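Local coordinates for sulfoquinovosidase (Escherichia coli, PDB 5AEG), which hydrolyses sulfoquinovosyl diacylglycerides and simple sulfoquinovosides such as sulfoquinovosyl glycerol, releasing sulfoquinovose for breakdown by sulfoglycolysis, at residues A[276-281]-A[553-558]; A[270-275]-A[280-285]; A[20-25]-A[103-108]. One frame throughout, in Å; residues are numbered along the deposited sequence.

Contacts 1 and 2 lie in the TIM barrel of this family 31 glycoside hydrolase and form one patch, with centres 9 Å apart. Contact 2 uses helix 265-277, contact 1 only starts on its end, and both include Val280. Met275 of contact 2 packs on Ile555 and Phe558. Contact 2 joins the helix to its own next strand; contact 1 sets the connecting loop on helix 552-567. The sulfoquinovoside site is near but not touched: Phe558 and Ile285 have side chains about 10 Å from those of His537 and Gln288, respectively. Contact 3 is on the other side of the chain's centre, 58 Å from contact 1 and 56 Å from contact 2, centre to centre.

Contact 1: A[276-281]-A[553-558]; sequences RNAGVK and ETIAHF
Ile555 carries most of the contact from helix 552-567. Its chi1 of -69° puts CG1 beside the backbone N and turns CG2 anti to that N. CG2 is the branch that meets the 276-281 segment. It presses on Ala278 CB at 3.4 Å, which is tighter than usual for two carbons. The same methyl is 4.1 Å from Val280 CG2, and the two side chains cross at about a right angle. Val280 CG2 also sits against the backbone, 3.6 Å from Ile555 O. One methyl of Val280 thus touches both the side chain and the carbonyl of Ile555.

One turn on, the next partner is Phe558. Its CB lies 4.2 Å from Val280 CG2. Its carbonyl also takes part, with Phe558 O 4.1 Å from Val280 CG1. The ring leads away from Val280. The carbonyl O of Thr554 lies at its edge, in the ring plane. Val280 lies against one turn of the helix, from Ile555 to Phe558. The chain reaches this place through a Schellman motif: Gly279 has positive phi, and Gly279 N bonds back to Arg276 O at 3.1 Å.

The contact is apolar and partly buried. The Ile555 side chain is about 4 Å from a bound methylpentanediol, probably from the crystallisation liquor. Within the TIM barrel, helix 265-277 follows the first strand, 257-260, and helix 552-567 follows the last, 534-536. The two helices are thus neighbours where the barrel closes. Helix 518-528 lies against Phe558 through Cys525.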
loop_
_atom_site.group_PDB
_atom_site.type_symbol
_atom_site.label_atom_id
_atom_site.label_comp_id
_atom_site.label_asym_id
_atom_site.label_seq_id
_atom_site.Cartn_x
_atom_site.Cartn_y
_atom_site.Cartn_z
ATOM N N ARG A 276 -17.433 -24.014 8.516
ATOM C CA ARG A 276 -17.083 -24.456 9.884
ATOM C C ARG A 276 -17.341 -25.961 10.021
ATOM O O ARG A 276 -16.496 -26.662 10.620
ATOM C CB ARG A 276 -17.871 -23.728 10.925
ATOM C CG ARG A 276 -17.255 -22.449 11.405
ATOM C CD ARG A 276 -17.988 -21.931 12.604
ATOM N NE ARG A 276 -19.495 -22.062 12.518
ATOM C CZ ARG A 276 -20.352 -21.369 13.276
ATOM N NH1 ARG A 276 -19.897 -20.532 14.206
ATOM N NH2 ARG A 276 -21.674 -21.501 13.110
ATOM N N ASN A 277 -18.445 -26.474 9.461
ATOM C CA ASN A 277 -18.760 -27.892 9.619
ATOM C C ASN A 277 -17.914 -28.818 8.795
ATOM O O ASN A 277 -17.882 -29.981 9.077
ATOM C CB ASN A 277 -20.247 -28.211 9.332
ATOM C CG ASN A 277 -21.193 -27.524 10.272
ATOM O OD1 ASN A 277 -20.846 -27.019 11.339
ATOM N ND2 ASN A 277 -22.408 -27.457 9.853
ATOM N N ALA A 278 -17.234 -28.310 7.779
ATOM C CA ALA A 278 -16.244 -29.036 7.027
ATOM C C ALA A 278 -14.868 -28.894 7.605
ATOM O O ALA A 278 -13.943 -29.377 7.023
ATOM C CB ALA A 278 -16.225 -28.566 5.580
ATOM N N GLY A 279 -14.669 -28.265 8.734
ATOM C CA GLY A 279 -13.286 -28.234 9.311
ATOM C C GLY A 279 -12.500 -26.952 8.968
ATOM O O GLY A 279 -11.332 -26.822 9.329
ATOM N N VAL A 280 -13.137 -25.961 8.334
ATOM C CA VAL A 280 -12.424 -24.682 8.026
ATOM C C VAL A 280 -12.335 -23.842 9.295
ATOM O O VAL A 280 -13.297 -23.674 9.993
ATOM C CB VAL A 280 -13.089 -23.901 6.865
ATOM C CG1 VAL A 280 -12.271 -22.645 6.510
ATOM C CG2 VAL A 280 -13.227 -24.797 5.633
ATOM N N LYS A 281 -11.152 -23.281 9.558
ATOM C CA LYS A 281 -10.979 -22.339 10.636
ATOM C C LYS A 281 -11.419 -20.972 10.116
ATOM O O LYS A 281 -10.729 -20.409 9.214
ATOM C CB LYS A 281 -9.524 -22.249 11.113
ATOM C CG LYS A 281 -8.837 -23.575 11.446
ATOM C CD LYS A 281 -9.664 -24.374 12.419
ATOM C CE LYS A 281 -8.823 -25.500 13.037
ATOM N NZ LYS A 281 -8.775 -26.615 12.066
ATOM N N GLU A 553 -13.911 -30.139 -2.840
ATOM C CA GLU A 553 -12.460 -30.049 -2.935
ATOM C C GLU A 553 -11.974 -28.625 -2.539
ATOM O O GLU A 553 -10.981 -28.473 -1.825
ATOM C CB GLU A 553 -12.012 -30.375 -4.338
ATOM C CG GLU A 553 -10.503 -30.320 -4.534
ATOM C CD GLU A 553 -10.044 -30.553 -5.974
ATOM O OE1 GLU A 553 -10.889 -30.714 -6.895
ATOM O OE2 GLU A 553 -8.809 -30.592 -6.161
ATOM N N THR A 554 -12.713 -27.612 -2.959
ATOM C CA THR A 554 -12.380 -26.233 -2.593
ATOM C C THR A 554 -12.491 -26.042 -1.114
ATOM O O THR A 554 -11.596 -25.470 -0.498
ATOM C CB THR A 554 -13.323 -25.240 -3.341
ATOM O OG1 THR A 554 -13.214 -25.476 -4.735
ATOM C CG2 THR A 554 -12.982 -23.766 -2.973
ATOM N N ILE A 555 -13.604 -26.493 -0.510
ATOM C CA ILE A 555 -13.821 -26.328 0.911
ATOM C C ILE A 555 -12.723 -27.079 1.717
ATOM O O ILE A 555 -12.168 -26.536 2.688
ATOM C CB ILE A 555 -15.272 -26.815 1.347
ATOM C CG1 ILE A 555 -16.346 -25.850 0.760
ATOM C CG2 ILE A 555 -15.400 -26.799 2.841
ATOM C CD1 ILE A 555 -17.749 -26.412 0.728
ATOM N N ALA A 556 -12.413 -28.327 1.321
ATOM C CA ALA A 556 -11.398 -29.069 2.069
ATOM C C ALA A 556 -10.011 -28.370 1.936
ATOM O O ALA A 556 -9.128 -28.487 2.792
ATOM C CB ALA A 556 -11.287 -30.506 1.542
ATOM N N HIS A 557 -9.788 -27.771 0.758
ATOM C CA HIS A 557 -8.565 -26.990 0.538
ATOM C C HIS A 557 -8.444 -25.832 1.499
ATOM O O HIS A 557 -7.393 -25.691 2.168
ATOM C CB HIS A 557 -8.406 -26.537 -0.928
ATOM C CG HIS A 557 -7.101 -25.893 -1.186
ATOM N ND1 HIS A 557 -5.938 -26.618 -1.329
ATOM C CD2 HIS A 557 -6.729 -24.586 -1.156
ATOM C CE1 HIS A 557 -4.930 -25.776 -1.480
ATOM N NE2 HIS A 557 -5.382 -24.559 -1.356
ATOM N N PHE A 558 -9.494 -25.012 1.639
ATOM C CA PHE A 558 -9.573 -24.003 2.691
ATOM C C PHE A 558 -9.381 -24.604 4.108
ATOM O O PHE A 558 -8.717 -23.975 4.981
ATOM C CB PHE A 558 -10.894 -23.193 2.532
ATOM C CG PHE A 558 -10.785 -22.074 1.520
ATOM C CD1 PHE A 558 -10.877 -22.303 0.141
ATOM C CD2 PHE A 558 -10.423 -20.817 1.975
ATOM C CE1 PHE A 558 -10.719 -21.259 -0.756
ATOM C CE2 PHE A 558 -10.267 -19.790 1.092
ATOM C CZ PHE A 558 -10.383 -20.016 -0.262
#

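Contact 2: A[270-275]-A[280-285]; sequences KKLDTM and VKVNGI
The flat group that spans this contact is the peptide carbonyl of Met275, which accepts a hydrogen bond from Val280. Val280 N lies 3.0 Å from Met275 O. This is the outer bond of the Schellman turn that ends helix 265-277. A second carbonyl, that of Lys270, has a donor on each face: Thr274 N on one and Thr274 OG1 on the other.

The two segments belong to a beta-alpha-beta unit of the TIM barrel, made of strand 257-260, helix 265-277 and strand 282-286. The axes of helix 270-275 and strand 282-285 run nearly antiparallel, at 170°, and are 10.1 Å apart. Between them lie Leu272, Met275, Val280, Val282 and Ile285, all buried.

Leu272 spans two strand residues. With chi1 at 171°, its CG is anti to the backbone N, which carries the branched end over to the strand. CD1 lies 3.7 Å from Val282 CG1, and the side chains cross obliquely. Leu272 CB meets Ile285 CD1 at 4.1 Å, here at about a right angle. Trp323 of helix 316-325 touches both Leu272 and Ile285.

Met275 covers the other end. Its CB lies 4.0 Å from Val282 CG2, so Val282 offers one methyl to each helix residue. Leu259 of strand 257-260 also touches Met275 and Val282. Beyond CB the Met275 chain is bent at chi2 and chi3. The bends swing the terminal methyl to the Val280 side chain, where Met275 CE rests 3.8 Å from Val280 CG2.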
loop_
_atom_site.group_PDB
_atom_site.type_symbol
_atom_site.label_atom_id
_atom_site.label_comp_id
_atom_site.label_asym_id
_atom_site.label_seq_id
_atom_site.Cartn_x
_atom_site.Cartn_y
_atom_site.Cartn_z
ATOM N N LYS A 270 -25.477 -19.429 6.383
ATOM C CA LYS A 270 -25.374 -20.733 5.715
ATOM C C LYS A 270 -23.939 -21.014 5.312
ATOM O O LYS A 270 -23.458 -22.133 5.394
ATOM C CB LYS A 270 -26.223 -20.825 4.443
ATOM C CG LYS A 270 -27.718 -21.110 4.741
ATOM C CD LYS A 270 -28.486 -21.736 3.554
ATOM C CE LYS A 270 -28.350 -23.277 3.431
ATOM N NZ LYS A 270 -27.130 -23.768 2.691
ATOM N N LYS A 271 -23.296 -19.985 4.796
ATOM C CA LYS A 271 -21.911 -20.151 4.331
ATOM C C LYS A 271 -20.960 -20.341 5.501
ATOM O O LYS A 271 -20.106 -21.227 5.414
ATOM C CB LYS A 271 -21.469 -19.020 3.403
ATOM C CG LYS A 271 -22.174 -19.042 2.089
ATOM C CD LYS A 271 -21.597 -17.950 1.201
ATOM C CE LYS A 271 -22.389 -17.691 -0.066
ATOM N NZ LYS A 271 -22.307 -18.867 -0.929
ATOM N N LEU A 272 -21.138 -19.608 6.587
ATOM C CA LEU A 272 -20.358 -19.797 7.797
ATOM C C LEU A 272 -20.445 -21.241 8.267
ATOM O O LEU A 272 -19.429 -21.881 8.661
ATOM C CB LEU A 272 -20.793 -18.858 8.939
ATOM C CG LEU A 272 -20.199 -19.101 10.330
ATOM C CD1 LEU A 272 -18.683 -18.820 10.272
ATOM C CD2 LEU A 272 -20.886 -18.280 11.415
ATOM N N ASP A 273 -21.671 -21.755 8.283
ATOM C CA ASP A 273 -21.878 -23.106 8.780
ATOM C C ASP A 273 -21.296 -24.158 7.905
ATOM O O ASP A 273 -20.761 -25.109 8.456
ATOM C CB ASP A 273 -23.386 -23.400 9.025
ATOM C CG ASP A 273 -23.932 -22.658 10.232
ATOM O OD1 ASP A 273 -23.215 -22.446 11.212
ATOM O OD2 ASP A 273 -25.130 -22.331 10.269
ATOM N N THR A 274 -21.489 -24.067 6.588
ATOM C CA THR A 274 -20.908 -24.985 5.651
ATOM C C THR A 274 -19.367 -25.101 5.805
ATOM O O THR A 274 -18.808 -26.217 5.767
ATOM C CB THR A 274 -21.222 -24.522 4.226
ATOM O OG1 THR A 274 -22.633 -24.595 4.027
ATOM C CG2 THR A 274 -20.484 -25.326 3.169
ATOM N N MET A 275 -18.722 -23.948 5.952
ATOM C CA MET A 275 -17.241 -23.940 6.102
ATOM C C MET A 275 -16.824 -24.521 7.449
ATOM O O MET A 275 -15.920 -25.382 7.489
ATOM C CB MET A 275 -16.701 -22.535 5.936
ATOM C CG MET A 275 -16.925 -21.996 4.500
ATOM S SD MET A 275 -16.320 -22.937 3.121
ATOM C CE MET A 275 -14.614 -22.346 3.022
ATOM N N VAL A 280 -13.137 -25.961 8.334
ATOM C CA VAL A 280 -12.424 -24.682 8.026
ATOM C C VAL A 280 -12.335 -23.842 9.295
ATOM O O VAL A 280 -13.297 -23.674 9.993
ATOM C CB VAL A 280 -13.089 -23.901 6.865
ATOM C CG1 VAL A 280 -12.271 -22.645 6.510
ATOM C CG2 VAL A 280 -13.227 -24.797 5.633
ATOM N N LYS A 281 -11.152 -23.281 9.558
ATOM C CA LYS A 281 -10.979 -22.339 10.636
ATOM C C LYS A 281 -11.419 -20.972 10.116
ATOM O O LYS A 281 -10.729 -20.409 9.214
ATOM C CB LYS A 281 -9.524 -22.249 11.113
ATOM C CG LYS A 281 -8.837 -23.575 11.446
ATOM C CD LYS A 281 -9.664 -24.374 12.419
ATOM C CE LYS A 281 -8.823 -25.500 13.037
ATOM N NZ LYS A 281 -8.775 -26.615 12.066
ATOM N N VAL A 282 -12.477 -20.459 10.715
ATOM C CA VAL A 282 -13.137 -19.223 10.262
ATOM C C VAL A 282 -13.121 -18.274 11.418
ATOM O O VAL A 282 -13.662 -18.590 12.488
ATOM C CB VAL A 282 -14.586 -19.449 9.805
ATOM C CG1 VAL A 282 -15.208 -18.135 9.312
ATOM C CG2 VAL A 282 -14.679 -20.415 8.669
ATOM N N ASN A 283 -12.512 -17.112 11.242
ATOM C CA ASN A 283 -12.457 -16.118 12.314
ATOM C C ASN A 283 -13.427 -14.959 12.127
ATOM O O ASN A 283 -13.510 -14.011 12.974
ATOM C CB ASN A 283 -11.045 -15.594 12.490
ATOM C CG ASN A 283 -10.594 -14.633 11.382
ATOM O OD1 ASN A 283 -11.183 -14.559 10.308
ATOM N ND2 ASN A 283 -9.544 -13.893 11.668
ATOM N N GLY A 284 -14.109 -14.964 10.986
ATOM C CA GLY A 284 -14.874 -13.761 10.618
ATOM C C GLY A 284 -15.689 -13.872 9.369
ATOM O O GLY A 284 -15.427 -14.702 8.505
ATOM N N ILE A 285 -16.620 -12.951 9.270
ATOM C CA ILE A 285 -17.406 -12.660 8.110
ATOM C C ILE A 285 -17.271 -11.168 7.762
ATOM O O ILE A 285 -17.513 -10.298 8.603
ATOM C CB ILE A 285 -18.891 -12.924 8.459
ATOM C CG1 ILE A 285 -19.073 -14.447 8.730
ATOM C CG2 ILE A 285 -19.796 -12.495 7.304
ATOM C CD1 ILE A 285 -20.461 -14.771 9.171
#

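Contact 3: A[20-25]-A[103-108]; sequences FTLHFQ and LLLELQ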
loop_
_atom_site.group_PDB
_atom_site.type_symbol
_atom_site.label_atom_id
_atom_site.label_comp_id
_atom_site.label_asym_id
_atom_site.label_seq_id
_atom_site.Cartn_x
_atom_site.Cartn_y
_atom_site.Cartn_z
ATOM N N PHE A 20 31.063 22.126 -5.675
ATOM C CA PHE A 20 30.991 21.576 -4.291
ATOM C C PHE A 20 30.567 20.088 -4.224
ATOM O O PHE A 20 30.073 19.548 -5.237
ATOM C CB PHE A 20 30.143 22.456 -3.366
ATOM C CG PHE A 20 28.650 22.406 -3.584
ATOM C CD1 PHE A 20 27.886 21.340 -3.098
ATOM C CD2 PHE A 20 27.986 23.455 -4.200
ATOM C CE1 PHE A 20 26.515 21.309 -3.257
ATOM C CE2 PHE A 20 26.615 23.429 -4.366
ATOM C CZ PHE A 20 25.878 22.347 -3.901
ATOM N N THR A 21 30.772 19.463 -3.044
ATOM C CA THR A 21 30.333 18.074 -2.749
ATOM C C THR A 21 29.842 18.040 -1.352
ATOM O O THR A 21 30.260 18.868 -0.533
ATOM C CB THR A 21 31.377 16.967 -2.978
ATOM O OG1 THR A 21 32.529 17.167 -2.160
ATOM C CG2 THR A 21 31.749 16.842 -4.417
ATOM N N LEU A 22 28.834 17.204 -1.078
ATOM C CA LEU A 22 28.343 17.044 0.240
ATOM C C LEU A 22 28.325 15.508 0.448
ATOM O O LEU A 22 27.660 14.778 -0.361
ATOM C CB LEU A 22 26.957 17.606 0.395
ATOM C CG LEU A 22 26.223 17.239 1.698
ATOM C CD1 LEU A 22 26.860 17.870 2.943
ATOM C CD2 LEU A 22 24.768 17.643 1.604
ATOM N N HIS A 23 29.040 15.039 1.474
ATOM C CA HIS A 23 29.017 13.646 1.884
ATOM C C HIS A 23 28.280 13.660 3.205
ATOM O O HIS A 23 28.324 14.633 3.960
ATOM C CB HIS A 23 30.434 13.035 2.080
ATOM C CG HIS A 23 31.177 12.733 0.823
ATOM N ND1 HIS A 23 31.851 13.689 0.102
ATOM C CD2 HIS A 23 31.382 11.571 0.178
ATOM C CE1 HIS A 23 32.447 13.129 -0.935
ATOM N NE2 HIS A 23 32.162 11.833 -0.913
ATOM N N PHE A 24 27.575 12.572 3.515
ATOM C CA PHE A 24 26.808 12.439 4.757
ATOM C C PHE A 24 27.144 10.984 5.204
ATOM O O PHE A 24 26.914 10.008 4.442
ATOM C CB PHE A 24 25.302 12.622 4.464
ATOM C CG PHE A 24 24.389 12.228 5.586
ATOM C CD1 PHE A 24 24.518 12.789 6.815
ATOM C CD2 PHE A 24 23.359 11.287 5.390
ATOM C CE1 PHE A 24 23.699 12.449 7.858
ATOM C CE2 PHE A 24 22.531 10.949 6.429
ATOM C CZ PHE A 24 22.706 11.520 7.679
ATOM N N GLN A 25 27.810 10.850 6.345
ATOM C CA GLN A 25 28.390 9.551 6.794
ATOM C C GLN A 25 29.023 8.788 5.715
ATOM O O GLN A 25 28.755 7.594 5.514
ATOM C CB GLN A 25 27.368 8.716 7.454
ATOM C CG GLN A 25 26.505 9.549 8.323
ATOM C CD GLN A 25 26.060 8.850 9.526
ATOM O OE1 GLN A 25 25.741 7.660 9.509
ATOM N NE2 GLN A 25 26.074 9.577 10.623
ATOM N N LEU A 103 20.216 14.149 8.175
ATOM C CA LEU A 103 20.452 15.192 7.216
ATOM C C LEU A 103 19.143 15.852 6.769
ATOM O O LEU A 103 18.252 15.160 6.282
ATOM C CB LEU A 103 21.245 14.650 6.098
ATOM C CG LEU A 103 21.441 15.623 4.929
ATOM C CD1 LEU A 103 22.286 16.823 5.388
ATOM C CD2 LEU A 103 22.000 15.002 3.718
ATOM N N LEU A 104 18.978 17.172 6.974
ATOM C CA LEU A 104 17.803 17.972 6.491
ATOM C C LEU A 104 18.213 18.903 5.335
ATOM O O LEU A 104 19.181 19.709 5.519
ATOM C CB LEU A 104 17.239 18.776 7.644
ATOM C CG LEU A 104 16.052 19.708 7.458
ATOM C CD1 LEU A 104 14.866 18.865 7.013
ATOM C CD2 LEU A 104 15.698 20.477 8.742
ATOM N N LEU A 105 17.614 18.737 4.109
ATOM C CA LEU A 105 17.806 19.675 2.992
ATOM C C LEU A 105 16.542 20.453 2.807
ATOM O O LEU A 105 15.448 19.878 2.675
ATOM C CB LEU A 105 18.188 18.996 1.678
ATOM C CG LEU A 105 19.385 18.071 1.616
ATOM C CD1 LEU A 105 19.615 17.687 0.137
ATOM C CD2 LEU A 105 20.636 18.709 2.192
ATOM N N GLU A 106 16.644 21.775 2.830
ATOM C CA GLU A 106 15.462 22.624 2.730
ATOM C C GLU A 106 15.666 23.573 1.560
ATOM O O GLU A 106 16.502 24.498 1.634
ATOM C CB GLU A 106 15.245 23.424 4.011
ATOM C CG GLU A 106 14.785 22.627 5.202
ATOM C CD GLU A 106 14.971 23.423 6.487
ATOM O OE1 GLU A 106 16.133 23.763 6.802
ATOM O OE2 GLU A 106 13.975 23.728 7.141
ATOM N N LEU A 107 14.855 23.400 0.512
ATOM C CA LEU A 107 15.004 24.154 -0.716
ATOM C C LEU A 107 13.866 25.139 -0.805
ATOM O O LEU A 107 12.703 24.766 -0.627
ATOM C CB LEU A 107 14.911 23.203 -1.871
ATOM C CG LEU A 107 15.969 23.194 -2.893
ATOM C CD1 LEU A 107 15.723 21.969 -3.794
ATOM C CD2 LEU A 107 15.928 24.515 -3.632
ATOM N N GLN A 108 14.167 26.406 -1.118
ATOM C CA GLN A 108 13.119 27.380 -1.364
ATOM C C GLN A 108 13.432 28.249 -2.599
ATOM O O GLN A 108 14.458 28.898 -2.631
ATOM C CB GLN A 108 12.893 28.202 -0.084
ATOM C CG GLN A 108 11.863 29.341 -0.175
ATOM C CD GLN A 108 10.439 28.853 -0.519
ATOM O OE1 GLN A 108 9.758 28.231 0.302
ATOM N NE2 GLN A 108 9.995 29.095 -1.767
#
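Phe24 lays one face of its ring on Leu103. Leu103 CB stands over the middle of the ring, 3.6 Å from the centroid and 7° off the ring normal, a CH-pi contact. The opposite face carries Gln25 CG, offset toward the rim, so the ring is held between two aliphatic groups.

Phe24 and Leu103 reach past each other in opposite directions. A chi1 of 168°, with CG anti to the backbone N, carries the ring to strand 103-109, and Phe24 CZ comes to 3.7 Å from Leu103 N. The leucine side chain runs the other way, toward the root of the phenylalanine. Leu103 CD2 ends 4.1 Å from Phe24 CB.

Leu22 lies two residues earlier on the same side of strand 20-24. Its CD2 meets two leucine methyls at once: Leu103 CD2 at 4.4 Å and Leu105 CD2 at 4.3 Å. These are looser contacts than that of the ring.

The two strands do not pair. Their axes are 10.1 Å apart at an angle of 145°, and each lies in a different antiparallel sheet. Strand 20-24 is the middle of three. Its sheet packs face to face on strand 103-109 of the mutarotase-like domain. Leu9 and Ile29 from the flanking strands of the small sheet join the same layer.

Replacing Phe24 by an alanine is likely to open a gap over Leu103 CB and leave Gln25 CG without the ring it covers. The contact is buried and wholly apolar between side chains. The two sheets are therefore held by dispersion and hydrophobic packing, with the flat ring giving the closest fit.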